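Spore germination protein B3 (Bacillus subtilis subsp. subtilis, PDB 3N54) takes part, as a membrane lipoprotein of a spore germinant receptor, in the germination response to the mixture of L-asparagine, glucose, fructose and potassium ions. Local coordinates at residues Gln4-Ala12 / Leu23-Gln31; Ile236-Phe247 / Leu306-Tyr317. All blocks are in the same frame, centred on the assembly; numbering follows the deposited sequence.

Contact 1: Gln4-Ala12 / Leu23-Gln31; sequences QLSFARGLA and LTYQNLLPQ
Two strands of a beta hairpin, 8-15 and 21-28, meet here antiparallel, with Leu11 lying on Tyr25 and Gly10 paired with Gln26. Methyl CD1 of Leu11 sits over the centre of the Tyr25 ring, 3.6 Å from its centroid and 7° off the normal, a CH-pi contact; the same methyl also touches Leu23 CB. Turning CG of Leu11 away from its own nitrogen (chi1 174°) brings CD1 across to the neighbouring strand. Beside this, the guanidinium of Arg9 lies nearly parallel to the tyrosine ring, its NH2 3.5 Å from Tyr25 CE2. An alanine in place of Tyr25 takes away the ring under Leu11 CD1 and beside Arg9 NH2, which would probably open a gap beneath the leucine and leave the guanidinium free to turn. The pairs Gly10-Gln26 and Ala12-Thr24 are hydrogen-bonded, and Arg9-Asn27 and Leu11-Tyr25 are non-hydrogen-bonded. Gly10 N gives Gln26 O a nearly straight bond, whereas Gln26 N reaches Gly10 O from above the carbonyl plane. Strand 21-28 is the middle one of a three-stranded antiparallel sheet: its far edge bonds to strand 46-55, where Lys51 makes a cation-pi contact with Tyr25. On the face opposite Tyr25, Leu28 packs along the backbone of the partner strand, with CG 3.9 Å from Gly10 N. Ahead of strand 8-15, Ser6 OG donates to Leu28 O at 2.9 Å and accepts from a water that in turn receives a hydrogen bond from Asn27 ND2. A second water, 2.8 Å from Phe7 N, links that amide to Leu28 O, which therefore takes two bonds. Past the end of strand 21-28, Pro30 CG rests 3.9 Å from Phe7 CD1, the two side chains crossing at about a right angle.

Contact 2: Ile236-Phe247 / Leu306-Tyr317; sequences IKPVIENGKPVF and LSDHIRIQHPDY. With SO4 (sulfate ion), chain J.
Ile240 of the hairpin end 236-247 serves two rings of 306-317 by CH-pi contact: CG1 stands over the centre of Tyr317, 3.6 Å from its centroid, and CD1 lies over one face of His314, 3.3 Å from its CD2. Further down, Ile236 CD1 lies over one face of His309, offset toward its rim, and in the reverse sense Leu306 CD1 lies off-centre over Phe247, whose ring also meets Phe334. Apolar contact fills the middle, where Ile310 CG2 touches both Pro238 CB (3.6 Å) and Phe247 CZ (3.5 Å). Helix 306-313 lies across the hairpin end of the four-stranded sheet, its axis at 67° to segment 236-240, and meets it through Leu306, His309, Ile310 and Gln313; Trp318 and Trp325 also pack on Ile310. Polar bonds gather where the chain passes from this helix into helix 315-321. Tyr317, its CG turned away from the backbone N (chi1 -178°), extends to the hairpin turn and donates OH to Gly243 O at 2.6 Å, from above the carbonyl plane. His314 bridges two acceptors at its ring edge: NE2 makes a weak bond to Pro238 O, and ND1 donates to O3 of a sulfate at 2.6 Å. This ion, probably from the crystallisation liquor, also takes the backbone N-H groups of Asp316 and Tyr317 (3.0 Å from Tyr317 N to O2), at the start of the second helix, whose N-cap is His314.

In the fold
From the N terminus the chain runs up strand 8-15 and straight back along strand 21-28, so contact 1 closes a short hairpin loop with ten residues between its segments. Strand 46-55 then completes that sheet, and the chain goes on through the five-stranded mixed sheet to the four-stranded sheet that holds strands 223-240 and 245-258. There contact 2 closes a longer loop: 58 residues, including the long helix 271-299, separate its segments. The two loops neither nest nor cross but follow in series. Their centres lie about 55 Å apart and they do not touch: contact 1 joins two strands of the N-terminal three-stranded sheet, contact 2 lays two helices against the four-stranded sheet.

Contact 1: Gln4-Ala12 / Leu23-Gln31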
loop_
_atom_site.group_PDB
_atom_site.type_symbol
_atom_site.label_atom_id
_atom_site.label_comp_id
_atom_site.label_asym_id
_atom_site.label_seq_id
_atom_site.Cartn_x
_atom_site.Cartn_y
_atom_site.Cartn_z
ATOM N N GLN A 4 -32.835 -7.881 10.069
ATOM C CA GLN A 4 -34.110 -8.506 9.702
ATOM C C GLN A 4 -33.992 -9.298 8.394
ATOM O O GLN A 4 -33.290 -8.884 7.475
ATOM C CB GLN A 4 -35.202 -7.436 9.606
ATOM C CG GLN A 4 -36.595 -7.968 9.320
ATOM C CD GLN A 4 -37.658 -6.881 9.345
ATOM O OE1 GLN A 4 -37.366 -5.710 9.588
ATOM N NE2 GLN A 4 -38.902 -7.268 9.086
ATOM N N LEU A 5 -34.693 -10.429 8.317
ATOM C CA LEU A 5 -34.580 -11.350 7.179
ATOM C C LEU A 5 -35.360 -10.927 5.930
ATOM O O LEU A 5 -36.476 -10.421 6.017
ATOM C CB LEU A 5 -35.038 -12.755 7.585
ATOM C CG LEU A 5 -34.198 -13.476 8.641
ATOM C CD1 LEU A 5 -34.906 -14.734 9.113
ATOM C CD2 LEU A 5 -32.813 -13.800 8.098
ATOM N N SER A 6 -34.741 -11.159 4.775
ATOM C CA SER A 6 -35.332 -10.910 3.468
ATOM C C SER A 6 -34.719 -11.909 2.495
ATOM O O SER A 6 -33.495 -12.034 2.439
ATOM C CB SER A 6 -35.048 -9.484 3.009
ATOM O OG SER A 6 -35.330 -9.314 1.631
ATOM N N PHE A 7 -35.563 -12.608 1.734
ATOM C CA PHE A 7 -35.110 -13.655 0.811
ATOM C C PHE A 7 -35.289 -13.324 -0.665
ATOM O O PHE A 7 -34.846 -14.096 -1.518
ATOM C CB PHE A 7 -35.854 -14.959 1.105
ATOM C CG PHE A 7 -35.777 -15.383 2.538
ATOM C CD1 PHE A 7 -36.839 -15.147 3.404
ATOM C CD2 PHE A 7 -34.633 -15.994 3.033
ATOM C CE1 PHE A 7 -36.772 -15.530 4.744
ATOM C CE2 PHE A 7 -34.556 -16.380 4.371
ATOM C CZ PHE A 7 -35.630 -16.144 5.227
ATOM N N ALA A 8 -35.927 -12.194 -0.970
ATOM C CA ALA A 8 -36.188 -11.791 -2.353
ATOM C C ALA A 8 -35.836 -10.322 -2.571
ATOM O O ALA A 8 -35.943 -9.507 -1.654
ATOM C CB ALA A 8 -37.646 -12.041 -2.702
ATOM N N ARG A 9 -35.437 -9.991 -3.795
ATOM C CA ARG A 9 -35.012 -8.637 -4.132
ATOM C C ARG A 9 -35.885 -7.976 -5.185
ATOM O O ARG A 9 -36.412 -8.633 -6.083
ATOM C CB ARG A 9 -33.551 -8.644 -4.600
ATOM C CG ARG A 9 -32.569 -8.591 -3.445
ATOM C CD ARG A 9 -31.143 -8.914 -3.863
ATOM N NE ARG A 9 -30.593 -8.002 -4.866
ATOM C CZ ARG A 9 -30.303 -8.312 -6.137
ATOM N NH1 ARG A 9 -30.497 -9.537 -6.625
ATOM N NH2 ARG A 9 -29.794 -7.379 -6.935
ATOM N N GLY A 10 -36.022 -6.659 -5.047
ATOM C CA GLY A 10 -36.759 -5.831 -5.985
ATOM C C GLY A 10 -35.916 -4.627 -6.361
ATOM O O GLY A 10 -34.865 -4.393 -5.766
ATOM N N LEU A 11 -36.391 -3.852 -7.329
ATOM C CA LEU A 11 -35.659 -2.697 -7.821
ATOM C C LEU A 11 -36.588 -1.581 -8.272
ATOM O O LEU A 11 -37.552 -1.824 -8.999
ATOM C CB LEU A 11 -34.775 -3.103 -8.996
ATOM C CG LEU A 11 -34.026 -1.991 -9.738
ATOM C CD1 LEU A 11 -33.058 -1.253 -8.806
ATOM C CD2 LEU A 11 -33.295 -2.567 -10.949
ATOM N N ALA A 12 -36.274 -0.362 -7.833
ATOM C CA ALA A 12 -36.948 0.838 -8.290
ATOM C C ALA A 12 -35.982 1.577 -9.201
ATOM O O ALA A 12 -34.814 1.761 -8.841
ATOM C CB ALA A 12 -37.340 1.719 -7.118
ATOM N N LEU A 23 -31.254 4.187 -9.052
ATOM C CA LEU A 23 -31.702 2.818 -8.872
ATOM C C LEU A 23 -31.685 2.524 -7.388
ATOM O O LEU A 23 -30.642 2.645 -6.757
ATOM C CB LEU A 23 -30.794 1.832 -9.595
ATOM C CG LEU A 23 -30.958 1.704 -11.107
ATOM C CD1 LEU A 23 -30.486 2.958 -11.831
ATOM C CD2 LEU A 23 -30.204 0.481 -11.608
ATOM N N THR A 24 -32.843 2.185 -6.824
ATOM C CA THR A 24 -32.922 1.813 -5.417
ATOM C C THR A 24 -33.314 0.346 -5.326
ATOM O O THR A 24 -34.447 -0.022 -5.631
ATOM C CB THR A 24 -33.937 2.666 -4.637
ATOM O OG1 THR A 24 -33.701 4.054 -4.891
ATOM C CG2 THR A 24 -33.817 2.403 -3.122
ATOM N N TYR A 25 -32.361 -0.494 -4.937
ATOM C CA TYR A 25 -32.635 -1.907 -4.735
ATOM C C TYR A 25 -33.438 -2.080 -3.451
ATOM O O TYR A 25 -33.427 -1.208 -2.581
ATOM C CB TYR A 25 -31.342 -2.719 -4.719
ATOM C CG TYR A 25 -30.742 -2.857 -6.097
ATOM C CD1 TYR A 25 -30.022 -1.815 -6.674
ATOM C CD2 TYR A 25 -30.920 -4.021 -6.833
ATOM C CE1 TYR A 25 -29.484 -1.935 -7.944
ATOM C CE2 TYR A 25 -30.385 -4.154 -8.102
ATOM C CZ TYR A 25 -29.666 -3.110 -8.652
ATOM O OH TYR A 25 -29.136 -3.252 -9.913
ATOM N N GLN A 26 -34.153 -3.195 -3.357
ATOM C CA GLN A 26 -35.089 -3.435 -2.262
ATOM C C GLN A 26 -34.977 -4.858 -1.732
ATOM O O GLN A 26 -34.879 -5.815 -2.499
ATOM C CB GLN A 26 -36.523 -3.226 -2.758
ATOM C CG GLN A 26 -36.782 -1.901 -3.508
ATOM C CD GLN A 26 -36.697 -0.683 -2.609
ATOM O OE1 GLN A 26 -36.521 0.440 -3.078
ATOM N NE2 GLN A 26 -36.836 -0.899 -1.313
ATOM N N ASN A 27 -34.999 -4.986 -0.411
ATOM C CA ASN A 27 -35.010 -6.274 0.246
ATOM C C ASN A 27 -36.458 -6.547 0.607
ATOM O O ASN A 27 -36.989 -5.973 1.560
ATOM C CB ASN A 27 -34.098 -6.246 1.470
ATOM C CG ASN A 27 -32.645 -5.961 1.105
ATOM O OD1 ASN A 27 -32.017 -5.042 1.646
ATOM N ND2 ASN A 27 -32.115 -6.731 0.173
ATOM N N LEU A 28 -37.109 -7.404 -0.173
ATOM C CA LEU A 28 -38.554 -7.608 -0.029
ATOM C C LEU A 28 -38.905 -8.344 1.264
ATOM O O LEU A 28 -38.226 -9.293 1.663
ATOM C CB LEU A 28 -39.127 -8.348 -1.243
ATOM C CG LEU A 28 -38.848 -7.696 -2.607
ATOM C CD1 LEU A 28 -39.487 -8.512 -3.708
ATOM C CD2 LEU A 28 -39.327 -6.240 -2.651
ATOM N N LEU A 29 -39.973 -7.876 1.908
ATOM C CA LEU A 29 -40.454 -8.450 3.155
ATOM C C LEU A 29 -41.018 -9.837 2.873
ATOM O O LEU A 29 -41.808 -9.990 1.952
ATOM C CB LEU A 29 -41.533 -7.551 3.760
ATOM C CG LEU A 29 -42.033 -7.892 5.163
ATOM C CD1 LEU A 29 -40.923 -7.733 6.189
ATOM C CD2 LEU A 29 -43.242 -7.022 5.529
ATOM N N PRO A 30 -40.589 -10.858 3.633
ATOM C CA PRO A 30 -41.152 -12.188 3.397
ATOM C C PRO A 30 -42.666 -12.203 3.624
ATOM O O PRO A 30 -43.134 -11.746 4.669
ATOM C CB PRO A 30 -40.438 -13.069 4.432
ATOM C CG PRO A 30 -39.203 -12.337 4.790
ATOM C CD PRO A 30 -39.510 -10.881 4.639
ATOM N N GLN A 31 -43.418 -12.696 2.644
ATOM C CA GLN A 31 -44.879 -12.771 2.744
ATOM C C GLN A 31 -45.308 -14.153 3.227
ATOM O O GLN A 31 -44.699 -15.161 2.863
ATOM C CB GLN A 31 -45.528 -12.465 1.387
ATOM C CG GLN A 31 -47.065 -12.567 1.381
ATOM C CD GLN A 31 -47.670 -12.377 -0.001
ATOM O OE1 GLN A 31 -47.008 -11.897 -0.925
ATOM N NE2 GLN A 31 -48.939 -12.752 -0.146
HETATM O O HOH W 1 -33.072 -9.208 0.011
HETATM O O HOH W 2 -38.217 -11.951 1.385
#

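Contact 2: Ile236-Phe247 / Leu306-Tyr317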
loop_
_atom_site.group_PDB
_atom_site.type_symbol
_atom_site.label_atom_id
_atom_site.label_comp_id
_atom_site.label_asym_id
_atom_site.label_seq_id
_atom_site.Cartn_x
_atom_site.Cartn_y
_atom_site.Cartn_z
ATOM N N ILE A 236 20.972 -9.633 2.205
ATOM C CA ILE A 236 20.471 -9.867 3.553
ATOM C C ILE A 236 20.855 -11.259 4.028
ATOM O O ILE A 236 20.490 -12.251 3.406
ATOM C CB ILE A 236 18.945 -9.727 3.619
ATOM C CG1 ILE A 236 18.514 -8.328 3.171
ATOM C CG2 ILE A 236 18.451 -9.993 5.025
ATOM C CD1 ILE A 236 17.026 -8.076 3.292
ATOM N N LYS A 237 21.585 -11.324 5.138
ATOM C CA LYS A 237 22.027 -12.587 5.714
ATOM C C LYS A 237 21.512 -12.716 7.149
ATOM O O LYS A 237 22.076 -12.120 8.066
ATOM C CB LYS A 237 23.558 -12.673 5.685
ATOM C CG LYS A 237 24.117 -13.999 6.172
ATOM C CD LYS A 237 25.632 -14.060 6.033
ATOM C CE LYS A 237 26.157 -15.446 6.385
ATOM N NZ LYS A 237 27.640 -15.546 6.253
ATOM N N PRO A 238 20.419 -13.472 7.347
ATOM C CA PRO A 238 19.928 -13.694 8.704
ATOM C C PRO A 238 20.707 -14.793 9.425
ATOM O O PRO A 238 20.975 -15.839 8.837
ATOM C CB PRO A 238 18.477 -14.127 8.484
ATOM C CG PRO A 238 18.465 -14.737 7.141
ATOM C CD PRO A 238 19.496 -14.010 6.332
ATOM N N VAL A 239 21.066 -14.540 10.681
ATOM C CA VAL A 239 21.763 -15.510 11.520
ATOM C C VAL A 239 20.996 -15.666 12.827
ATOM O O VAL A 239 20.661 -14.669 13.467
ATOM C CB VAL A 239 23.202 -15.062 11.841
ATOM C CG1 VAL A 239 23.890 -16.088 12.722
ATOM C CG2 VAL A 239 23.997 -14.840 10.566
ATOM N N ILE A 240 20.717 -16.906 13.222
ATOM C CA ILE A 240 19.995 -17.160 14.469
ATOM C C ILE A 240 21.000 -17.256 15.602
ATOM O O ILE A 240 21.878 -18.121 15.581
ATOM C CB ILE A 240 19.158 -18.452 14.425
ATOM C CG1 ILE A 240 17.972 -18.305 13.473
ATOM C CG2 ILE A 240 18.624 -18.773 15.813
ATOM C CD1 ILE A 240 18.341 -18.117 12.023
ATOM N N GLU A 241 20.875 -16.375 16.592
ATOM C CA GLU A 241 21.808 -16.365 17.714
ATOM C C GLU A 241 21.319 -15.531 18.907
ATOM O O GLU A 241 21.504 -14.314 18.916
ATOM C CB GLU A 241 23.187 -15.861 17.249
ATOM C CG GLU A 241 23.163 -14.601 16.373
ATOM C CD GLU A 241 24.558 -14.100 16.023
ATOM O OE1 GLU A 241 24.725 -12.872 15.854
ATOM O OE2 GLU A 241 25.486 -14.934 15.923
ATOM N N ASN A 242 20.674 -16.144 19.905
ATOM C CA ASN A 242 20.273 -17.553 19.930
ATOM C C ASN A 242 18.805 -17.598 20.319
ATOM O O ASN A 242 18.417 -17.079 21.367
ATOM C CB ASN A 242 21.095 -18.368 20.928
ATOM C CG ASN A 242 22.508 -18.660 20.442
ATOM O OD1 ASN A 242 22.891 -19.822 20.284
ATOM N ND2 ASN A 242 23.288 -17.610 20.205
ATOM N N GLY A 243 17.988 -18.210 19.468
ATOM C CA GLY A 243 16.543 -18.234 19.664
ATOM C C GLY A 243 15.876 -17.083 18.932
ATOM O O GLY A 243 14.715 -17.190 18.537
ATOM N N LYS A 244 16.610 -15.982 18.761
ATOM C CA LYS A 244 16.129 -14.801 18.053
ATOM C C LYS A 244 16.985 -14.618 16.798
ATOM O O LYS A 244 18.160 -14.986 16.798
ATOM C CB LYS A 244 16.238 -13.548 18.931
ATOM C CG LYS A 244 16.068 -13.777 20.439
ATOM C CD LYS A 244 14.682 -14.285 20.821
ATOM C CE LYS A 244 14.692 -14.930 22.211
ATOM N NZ LYS A 244 15.310 -14.065 23.266
ATOM N N PRO A 245 16.408 -14.052 15.724
ATOM C CA PRO A 245 17.206 -13.819 14.521
ATOM C C PRO A 245 17.959 -12.488 14.541
ATOM O O PRO A 245 17.525 -11.541 15.195
ATOM C CB PRO A 245 16.162 -13.808 13.392
ATOM C CG PRO A 245 14.807 -13.868 14.056
ATOM C CD PRO A 245 15.003 -13.672 15.522
ATOM N N VAL A 246 19.083 -12.438 13.832
ATOM C CA VAL A 246 19.848 -11.210 13.652
ATOM C C VAL A 246 20.086 -11.023 12.155
ATOM O O VAL A 246 20.813 -11.802 11.537
ATOM C CB VAL A 246 21.199 -11.247 14.388
ATOM C CG1 VAL A 246 22.009 -9.993 14.077
ATOM C CG2 VAL A 246 20.989 -11.387 15.890
ATOM N N PHE A 247 19.464 -9.999 11.579
ATOM C CA PHE A 247 19.593 -9.717 10.152
ATOM C C PHE A 247 20.813 -8.863 9.851
ATOM O O PHE A 247 20.901 -7.728 10.305
ATOM C CB PHE A 247 18.347 -8.997 9.620
ATOM C CG PHE A 247 17.183 -9.907 9.340
ATOM C CD1 PHE A 247 17.071 -10.551 8.119
ATOM C CD2 PHE A 247 16.193 -10.103 10.287
ATOM C CE1 PHE A 247 15.996 -11.390 7.851
ATOM C CE2 PHE A 247 15.114 -10.939 10.027
ATOM C CZ PHE A 247 15.016 -11.584 8.808
ATOM N N LEU A 306 10.663 -9.787 5.066
ATOM C CA LEU A 306 11.905 -10.212 5.728
ATOM C C LEU A 306 11.808 -11.693 6.081
ATOM O O LEU A 306 12.807 -12.407 6.063
ATOM C CB LEU A 306 12.211 -9.399 6.996
ATOM C CG LEU A 306 12.997 -8.082 6.926
ATOM C CD1 LEU A 306 14.297 -8.232 6.134
ATOM C CD2 LEU A 306 12.165 -6.988 6.337
ATOM N N SER A 307 10.597 -12.137 6.415
ATOM C CA SER A 307 10.314 -13.544 6.701
ATOM C C SER A 307 10.864 -14.496 5.640
ATOM O O SER A 307 11.365 -15.571 5.962
ATOM C CB SER A 307 8.806 -13.758 6.807
ATOM O OG SER A 307 8.153 -13.280 5.646
ATOM N N ASP A 308 10.761 -14.101 4.375
ATOM C CA ASP A 308 11.208 -14.950 3.270
ATOM C C ASP A 308 12.702 -15.265 3.313
ATOM O O ASP A 308 13.120 -16.337 2.880
ATOM C CB ASP A 308 10.848 -14.315 1.921
ATOM C CG ASP A 308 9.358 -14.364 1.633
ATOM O OD1 ASP A 308 8.653 -15.204 2.236
ATOM O OD2 ASP A 308 8.893 -13.569 0.787
ATOM N N HIS A 309 13.500 -14.344 3.841
ATOM C CA HIS A 309 14.946 -14.550 3.907
ATOM C C HIS A 309 15.341 -15.613 4.933
ATOM O O HIS A 309 16.296 -16.355 4.705
ATOM C CB HIS A 309 15.667 -13.226 4.166
ATOM C CG HIS A 309 15.552 -12.266 3.026
ATOM N ND1 HIS A 309 16.410 -12.286 1.947
ATOM C CD2 HIS A 309 14.655 -11.284 2.774
ATOM C CE1 HIS A 309 16.058 -11.344 1.090
ATOM N NE2 HIS A 309 14.996 -10.721 1.569
ATOM N N ILE A 310 14.612 -15.701 6.044
ATOM C CA ILE A 310 14.888 -16.755 7.025
ATOM C C ILE A 310 14.301 -18.094 6.566
ATOM O O ILE A 310 14.775 -19.149 6.979
ATOM C CB ILE A 310 14.408 -16.401 8.459
ATOM C CG1 ILE A 310 12.886 -16.349 8.558
ATOM C CG2 ILE A 310 15.010 -15.069 8.915
ATOM C CD1 ILE A 310 12.409 -16.147 9.973
ATOM N N ARG A 311 13.275 -18.051 5.717
ATOM C CA ARG A 311 12.703 -19.273 5.144
ATOM C C ARG A 311 13.723 -19.974 4.238
ATOM O O ARG A 311 13.857 -21.194 4.276
ATOM C CB ARG A 311 11.418 -18.961 4.362
ATOM C CG ARG A 311 10.819 -20.159 3.624
ATOM C CD ARG A 311 9.469 -19.830 2.986
ATOM N NE ARG A 311 9.552 -18.706 2.054
ATOM C CZ ARG A 311 10.038 -18.770 0.814
ATOM N NH1 ARG A 311 10.506 -19.910 0.316
ATOM N NH2 ARG A 311 10.065 -17.674 0.061
ATOM N N ILE A 312 14.447 -19.188 3.444
ATOM C CA ILE A 312 15.444 -19.714 2.510
ATOM C C ILE A 312 16.731 -20.140 3.226
ATOM O O ILE A 312 17.240 -21.234 2.989
ATOM C CB ILE A 312 15.794 -18.678 1.411
ATOM C CG1 ILE A 312 14.547 -18.292 0.608
ATOM C CG2 ILE A 312 16.843 -19.236 0.460
ATOM C CD1 ILE A 312 14.761 -17.118 -0.335
ATOM N N GLN A 313 17.249 -19.278 4.097
ATOM C CA GLN A 313 18.500 -19.554 4.813
ATOM C C GLN A 313 18.346 -20.518 5.987
ATOM O O GLN A 313 19.277 -21.264 6.284
ATOM C CB GLN A 313 19.142 -18.258 5.329
ATOM C CG GLN A 313 20.038 -17.526 4.334
ATOM C CD GLN A 313 19.294 -17.019 3.117
ATOM O OE1 GLN A 313 18.813 -17.804 2.301
ATOM N NE2 GLN A 313 19.218 -15.696 2.974
ATOM N N HIS A 314 17.195 -20.499 6.659
ATOM C CA HIS A 314 16.997 -21.333 7.851
ATOM C C HIS A 314 15.606 -21.978 7.934
ATOM O O HIS A 314 14.792 -21.591 8.774
ATOM C CB HIS A 314 17.288 -20.499 9.104
ATOM C CG HIS A 314 18.695 -19.990 9.165
ATOM N ND1 HIS A 314 19.763 -20.796 9.493
ATOM C CD2 HIS A 314 19.212 -18.762 8.920
ATOM C CE1 HIS A 314 20.876 -20.087 9.455
ATOM N NE2 HIS A 314 20.569 -18.849 9.114
ATOM N N PRO A 315 15.343 -22.982 7.074
ATOM C CA PRO A 315 14.055 -23.693 7.018
ATOM C C PRO A 315 13.584 -24.311 8.343
ATOM O O PRO A 315 12.397 -24.229 8.662
ATOM C CB PRO A 315 14.317 -24.806 5.998
ATOM C CG PRO A 315 15.400 -24.298 5.145
ATOM C CD PRO A 315 16.264 -23.448 6.019
ATOM N N ASP A 316 14.492 -24.934 9.091
ATOM C CA ASP A 316 14.128 -25.576 10.361
ATOM C C ASP A 316 13.625 -24.552 11.369
ATOM O O ASP A 316 12.541 -24.709 11.930
ATOM C CB ASP A 316 15.308 -26.361 10.951
ATOM C CG ASP A 316 15.657 -27.607 10.143
ATOM O OD1 ASP A 316 14.825 -28.066 9.329
ATOM O OD2 ASP A 316 16.770 -28.137 10.335
ATOM N N TYR A 317 14.419 -23.509 11.594
ATOM C CA TYR A 317 14.026 -22.416 12.481
ATOM C C TYR A 317 12.710 -21.800 12.005
ATOM O O TYR A 317 11.800 -21.565 12.800
ATOM C CB TYR A 317 15.127 -21.351 12.535
ATOM C CG TYR A 317 14.832 -20.192 13.460
ATOM C CD1 TYR A 317 15.104 -20.275 14.821
ATOM C CD2 TYR A 317 14.291 -19.007 12.970
ATOM C CE1 TYR A 317 14.839 -19.211 15.674
ATOM C CE2 TYR A 317 14.022 -17.938 13.812
ATOM C CZ TYR A 317 14.298 -18.045 15.161
ATOM O OH TYR A 317 14.031 -16.984 15.995
HETATM S S SO4 J . 18.292 -24.223 9.892
HETATM O O1 SO4 J . 18.800 -25.222 10.825
HETATM O O2 SO4 J . 17.273 -23.442 10.585
HETATM O O3 SO4 J . 19.381 -23.371 9.428
HETATM O O4 SO4 J . 17.701 -24.890 8.736
#